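Local atomic coordinates of endo-pectate lyase (PDB entry 3B4N), a protein that probably cleaves polygalacturonate and methyl-esterified pectins by endo-acting, calcium-dependent elimination, giving oligosaccharides with unsaturated galacturonosyl ends. Residues A[275-280]-A[304-309]; A[296-301]-A[339-344]. One frame throughout, in Å; residues are numbered along the deposited sequence.

Interaction 1: residues A[275-280]-A[304-309]; sequences GTIDSI and GKPPVC
I280 and V308 form the enclosed end of this contact, their side chains lying next to each other and pointing the same way. CG1 of V308 comes to 3.9 Å from CB of I280, and the backbones run close enough for I280 N to be shared between two carbonyls. It gives weak, bent hydrogen bonds to V308 O at 3.2 Å and to P307 O at 3.3 Å, so neither acceptor takes the N-H straight on. P307 O also receives a CA-H...O contact from S279, with CA at 3.2 Å. L296 and I298 of strand 290-298 pack on I280, and Y301 and W329 on V308, closing this end into the core. P306 and P307 pack just as closely, but nearer the surface. The ring of P306, which follows a cis peptide bond, sets CB 3.2 Å from I277 O, while its CG meets I277 CG2 at 3.5 Å across an oblique angle. With CG1 anti to the backbone N (chi1 -168°), it is the CG2 methyl of I277 that is left facing the proline ring. CD of P307 lies 3.3 Å from D278 O. Here is the solvent side: the CB of D278 points away from the loop, and the residue is exposed. Such a loop, laid against the corner at D278 and leading into strand 309-313, which runs parallel to strand 276-284, is how one coil of a right-handed parallel beta-helix passes to the next.

Interaction 2: residues A[296-301]-A[339-344]; sequences LKIKNY and SGVSKL
In the right-handed parallel beta-helix, strand 341-343 at the C-terminus of the chain pairs in parallel with strand 296-298. Four backbone hydrogen bonds join the two segments: L296 N to G340 O, S342 N to L296 O, I298 N to S342 O at 2.9 Å, and L344 N to I298 O. The first three meet their carbonyls nearly end-on. The fourth differs: L344 N sits above the plane of the I298 carbonyl, 66° out of it, while Y301 N reaches the same oxygen from the opposite face at 3.1 Å. On the face that carries L296 and V341, V341 points CG1 straight at the Y301 ring, a CH-pi contact 3.8 Å from the centroid and 5° off the ring normal. The ring is carried there by a CG anti to the backbone N (chi1 179°), and CD1 of I298 touches the same methyl at 3.8 Å. CG2 of V341 lies beside CD2 of L296 at 4.0 Å, the two side chains pointing the same way. On the other face, CG of K297 passes 4.0 Å from S342 OG. The side chains of L344 and K297 cross at about a right angle, CD1 of L344 meeting CB of K297. A second water, besides the one at S342, accepts from N300 N and donates to L344 O. The chemistry thus divides by face, an apolar one centred on V341 and the face of K297 and S342, where a water joins L296 O to S342 OG, with I298 O gripped by two N-H groups where the strand ends.

How the interactions relate
The centres of the two contacts lie about 10 Å apart, on the same side of the chain's centre. Along the sequence their segments alternate, 275-280, 296-301, 304-309, 339-344, so the contacts interlock. Strands 276-284 and 290-298 follow one another, and the loop that follows strand 290-298 carries 304-308 and leads into strand 309-313. The contacts also touch: I280 CG1 packs 3.9 Å from L296 CD2, while P306 lies against I298 and Y301. Interaction 1 therefore joins one turn to the next near a corner, and interaction 2 brings the C-terminal strand onto the neighbouring face, both sharing one apolar interior at the C-terminal end of the beta-helix.

Interaction 1: residues A[275-280]-A[304-309]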
loop_
_atom_site.group_PDB
_atom_site.type_symbol
_atom_site.label_atom_id
_atom_site.label_comp_id
_atom_site.label_asym_id
_atom_site.label_seq_id
_atom_site.Cartn_x
_atom_site.Cartn_y
_atom_site.Cartn_z
ATOM N N GLY A 275 -7.574 -9.038 5.854
ATOM C CA GLY A 275 -7.644 -8.823 7.282
ATOM C C GLY A 275 -8.943 -8.068 7.472
ATOM O O GLY A 275 -9.897 -8.293 6.724
ATOM N N THR A 276 -8.991 -7.175 8.450
ATOM C CA THR A 276 -10.196 -6.396 8.693
ATOM C C THR A 276 -9.908 -4.918 8.511
ATOM O O THR A 276 -8.768 -4.472 8.634
ATOM C CB THR A 276 -10.740 -6.616 10.111
ATOM O OG1 THR A 276 -9.766 -6.194 11.071
ATOM C CG2 THR A 276 -11.065 -8.080 10.323
ATOM N N ILE A 277 -10.950 -4.157 8.212
ATOM C CA ILE A 277 -10.796 -2.725 8.010
ATOM C C ILE A 277 -12.127 -2.067 8.347
ATOM O O ILE A 277 -13.184 -2.648 8.121
ATOM C CB ILE A 277 -10.367 -2.440 6.550
ATOM C CG1 ILE A 277 -9.910 -0.988 6.417
ATOM C CG2 ILE A 277 -11.493 -2.775 5.587
ATOM C CD1 ILE A 277 -9.024 -0.755 5.220
ATOM N N ASP A 278 -12.082 -0.866 8.913
ATOM C CA ASP A 278 -13.320 -0.192 9.278
ATOM C C ASP A 278 -14.085 0.372 8.086
ATOM O O ASP A 278 -15.314 0.310 8.055
ATOM C CB ASP A 278 -13.042 0.902 10.309
ATOM C CG ASP A 278 -12.502 0.344 11.612
ATOM O OD1 ASP A 278 -13.012 -0.698 12.074
ATOM O OD2 ASP A 278 -11.573 0.944 12.185
ATOM N N SER A 279 -13.358 0.924 7.117
ATOM C CA SER A 279 -13.939 1.477 5.897
ATOM C C SER A 279 -12.804 1.641 4.903
ATOM O O SER A 279 -11.637 1.553 5.276
ATOM C CB SER A 279 -14.617 2.828 6.153
ATOM O OG SER A 279 -13.702 3.783 6.644
ATOM N N ILE A 280 -13.130 1.877 3.641
ATOM C CA ILE A 280 -12.087 2.015 2.641
ATOM C C ILE A 280 -11.673 3.462 2.364
ATOM O O ILE A 280 -10.507 3.817 2.551
ATOM C CB ILE A 280 -12.513 1.325 1.315
ATOM C CG1 ILE A 280 -12.776 -0.163 1.566
ATOM C CG2 ILE A 280 -11.428 1.488 0.260
ATOM C CD1 ILE A 280 -11.561 -0.940 2.044
ATOM N N GLY A 304 -21.675 -3.455 3.180
ATOM C CA GLY A 304 -21.717 -2.718 4.432
ATOM C C GLY A 304 -20.748 -3.235 5.481
ATOM O O GLY A 304 -20.640 -2.679 6.576
ATOM N N LYS A 305 -20.044 -4.311 5.143
ATOM C CA LYS A 305 -19.076 -4.922 6.042
ATOM C C LYS A 305 -17.824 -5.313 5.261
ATOM O O LYS A 305 -17.672 -6.457 4.823
ATOM C CB LYS A 305 -19.687 -6.153 6.716
ATOM C CG LYS A 305 -20.862 -5.831 7.630
ATOM C CD LYS A 305 -21.507 -7.093 8.189
ATOM C CE LYS A 305 -22.712 -6.752 9.058
ATOM N NZ LYS A 305 -23.395 -7.970 9.579
ATOM N N PRO A 306 -16.894 -4.366 5.095
ATOM C CA PRO A 306 -16.977 -2.995 5.602
ATOM C C PRO A 306 -17.537 -2.021 4.578
ATOM O O PRO A 306 -17.632 -2.336 3.397
ATOM C CB PRO A 306 -15.524 -2.674 5.895
ATOM C CG PRO A 306 -14.850 -3.275 4.685
ATOM C CD PRO A 306 -15.563 -4.626 4.516
ATOM N N PRO A 307 -17.957 -0.830 5.032
ATOM C CA PRO A 307 -18.473 0.154 4.081
ATOM C C PRO A 307 -17.259 0.533 3.227
ATOM O O PRO A 307 -16.130 0.572 3.730
ATOM C CB PRO A 307 -18.960 1.294 4.980
ATOM C CG PRO A 307 -18.213 1.109 6.255
ATOM C CD PRO A 307 -18.130 -0.379 6.423
ATOM N N VAL A 308 -17.470 0.789 1.944
ATOM C CA VAL A 308 -16.352 1.118 1.068
ATOM C C VAL A 308 -16.129 2.625 0.987
ATOM O O VAL A 308 -15.203 3.145 1.612
ATOM C CB VAL A 308 -16.575 0.471 -0.322
ATOM C CG1 VAL A 308 -15.449 0.834 -1.278
ATOM C CG2 VAL A 308 -16.642 -1.048 -0.147
ATOM N N CYS A 309 -16.979 3.338 0.263
ATOM C CA CYS A 309 -16.815 4.787 0.148
ATOM C C CYS A 309 -17.819 5.501 1.032
ATOM O O CYS A 309 -19.017 5.250 0.948
ATOM C CB CYS A 309 -17.010 5.219 -1.302
ATOM S SG CYS A 309 -16.627 6.961 -1.695
#

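Interaction 2: residues A[296-301]-A[339-344]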
loop_
_atom_site.group_PDB
_atom_site.type_symbol
_atom_site.label_atom_id
_atom_site.label_comp_id
_atom_site.label_asym_id
_atom_site.label_seq_id
_atom_site.Cartn_x
_atom_site.Cartn_y
_atom_site.Cartn_z
ATOM N N LEU A 296 -11.123 -3.992 -6.170
ATOM C CA LEU A 296 -10.905 -4.119 -4.733
ATOM C C LEU A 296 -11.413 -5.450 -4.203
ATOM O O LEU A 296 -12.577 -5.795 -4.387
ATOM C CB LEU A 296 -11.603 -2.973 -3.999
ATOM C CG LEU A 296 -11.528 -2.960 -2.471
ATOM C CD1 LEU A 296 -10.091 -2.803 -1.999
ATOM C CD2 LEU A 296 -12.367 -1.799 -1.961
ATOM N N LYS A 297 -10.532 -6.199 -3.553
ATOM C CA LYS A 297 -10.883 -7.500 -2.993
ATOM C C LYS A 297 -10.773 -7.415 -1.482
ATOM O O LYS A 297 -9.783 -6.923 -0.948
ATOM C CB LYS A 297 -9.946 -8.582 -3.537
ATOM C CG LYS A 297 -10.036 -8.749 -5.048
ATOM C CD LYS A 297 -9.079 -9.810 -5.558
ATOM C CE LYS A 297 -9.163 -9.923 -7.072
ATOM N NZ LYS A 297 -8.181 -10.902 -7.614
ATOM N N ILE A 298 -11.800 -7.879 -0.784
ATOM C CA ILE A 298 -11.799 -7.806 0.665
ATOM C C ILE A 298 -12.166 -9.146 1.290
ATOM O O ILE A 298 -13.156 -9.775 0.912
ATOM C CB ILE A 298 -12.790 -6.718 1.149
ATOM C CG1 ILE A 298 -12.345 -5.343 0.617
ATOM C CG2 ILE A 298 -12.848 -6.714 2.678
ATOM C CD1 ILE A 298 -13.352 -4.221 0.854
ATOM N N LYS A 299 -11.358 -9.579 2.248
ATOM C CA LYS A 299 -11.602 -10.845 2.931
ATOM C C LYS A 299 -13.020 -10.880 3.503
ATOM O O LYS A 299 -13.436 -9.971 4.225
ATOM C CB LYS A 299 -10.580 -11.028 4.052
ATOM C CG LYS A 299 -10.820 -12.234 4.945
ATOM C CD LYS A 299 -9.777 -12.288 6.047
ATOM C CE LYS A 299 -10.070 -13.399 7.040
ATOM N NZ LYS A 299 -9.112 -13.370 8.178
ATOM N N ASN A 300 -13.752 -11.938 3.158
ATOM C CA ASN A 300 -15.128 -12.142 3.613
ATOM C C ASN A 300 -16.032 -10.929 3.437
ATOM O O ASN A 300 -16.894 -10.652 4.272
ATOM C CB ASN A 300 -15.140 -12.594 5.075
ATOM C CG ASN A 300 -14.499 -13.958 5.264
ATOM O OD1 ASN A 300 -14.778 -14.895 4.513
ATOM N ND2 ASN A 300 -13.642 -14.078 6.271
ATOM N N TYR A 301 -15.852 -10.224 2.328
ATOM C CA TYR A 301 -16.653 -9.045 2.048
ATOM C C TYR A 301 -18.153 -9.299 2.026
ATOM O O TYR A 301 -18.623 -10.266 1.431
ATOM C CB TYR A 301 -16.270 -8.445 0.699
ATOM C CG TYR A 301 -17.098 -7.231 0.361
ATOM C CD1 TYR A 301 -16.959 -6.048 1.087
ATOM C CD2 TYR A 301 -18.069 -7.284 -0.636
ATOM C CE1 TYR A 301 -17.770 -4.953 0.835
ATOM C CE2 TYR A 301 -18.888 -6.194 -0.897
ATOM C CZ TYR A 301 -18.735 -5.032 -0.155
ATOM O OH TYR A 301 -19.564 -3.966 -0.395
ATOM N N SER A 339 -20.005 -3.754 -8.418
ATOM C CA SER A 339 -19.130 -4.608 -9.214
ATOM C C SER A 339 -17.654 -4.294 -8.995
ATOM O O SER A 339 -16.777 -5.033 -9.450
ATOM C CB SER A 339 -19.454 -4.447 -10.701
ATOM O OG SER A 339 -19.151 -3.135 -11.148
ATOM N N GLY A 340 -17.379 -3.193 -8.305
ATOM C CA GLY A 340 -15.998 -2.808 -8.075
ATOM C C GLY A 340 -15.359 -3.439 -6.854
ATOM O O GLY A 340 -14.153 -3.315 -6.659
ATOM N N VAL A 341 -16.160 -4.109 -6.034
ATOM C CA VAL A 341 -15.664 -4.736 -4.818
ATOM C C VAL A 341 -16.148 -6.173 -4.745
ATOM O O VAL A 341 -17.295 -6.467 -5.091
ATOM C CB VAL A 341 -16.165 -3.985 -3.567
ATOM C CG1 VAL A 341 -15.474 -4.521 -2.320
ATOM C CG2 VAL A 341 -15.917 -2.495 -3.728
ATOM N N SER A 342 -15.278 -7.069 -4.296
ATOM C CA SER A 342 -15.645 -8.469 -4.196
ATOM C C SER A 342 -14.954 -9.178 -3.046
ATOM O O SER A 342 -13.968 -8.691 -2.486
ATOM C CB SER A 342 -15.319 -9.198 -5.503
ATOM O OG SER A 342 -13.923 -9.229 -5.745
ATOM N N LYS A 343 -15.496 -10.336 -2.700
ATOM C CA LYS A 343 -14.956 -11.167 -1.641
ATOM C C LYS A 343 -13.647 -11.762 -2.150
ATOM O O LYS A 343 -13.586 -12.293 -3.264
ATOM C CB LYS A 343 -15.950 -12.284 -1.312
ATOM C CG LYS A 343 -15.505 -13.230 -0.218
ATOM C CD LYS A 343 -16.538 -14.335 -0.028
ATOM C CE LYS A 343 -16.085 -15.342 1.014
ATOM N NZ LYS A 343 -17.068 -16.447 1.177
ATOM N N LEU A 344 -12.602 -11.661 -1.340
ATOM C CA LEU A 344 -11.302 -12.191 -1.720
ATOM C C LEU A 344 -11.385 -13.712 -1.823
ATOM O O LEU A 344 -12.189 -14.305 -1.074
ATOM C CB LEU A 344 -10.261 -11.786 -0.675
ATOM C CG LEU A 344 -8.859 -12.383 -0.796
ATOM C CD1 LEU A 344 -8.240 -11.984 -2.122
ATOM C CD2 LEU A 344 -8.009 -11.902 0.370
ATOM O OXT LEU A 344 -10.644 -14.292 -2.645
HETATM O O HOH W 1 -13.143 -6.751 -6.930
HETATM O O HOH W 2 -12.721 -13.944 1.603
#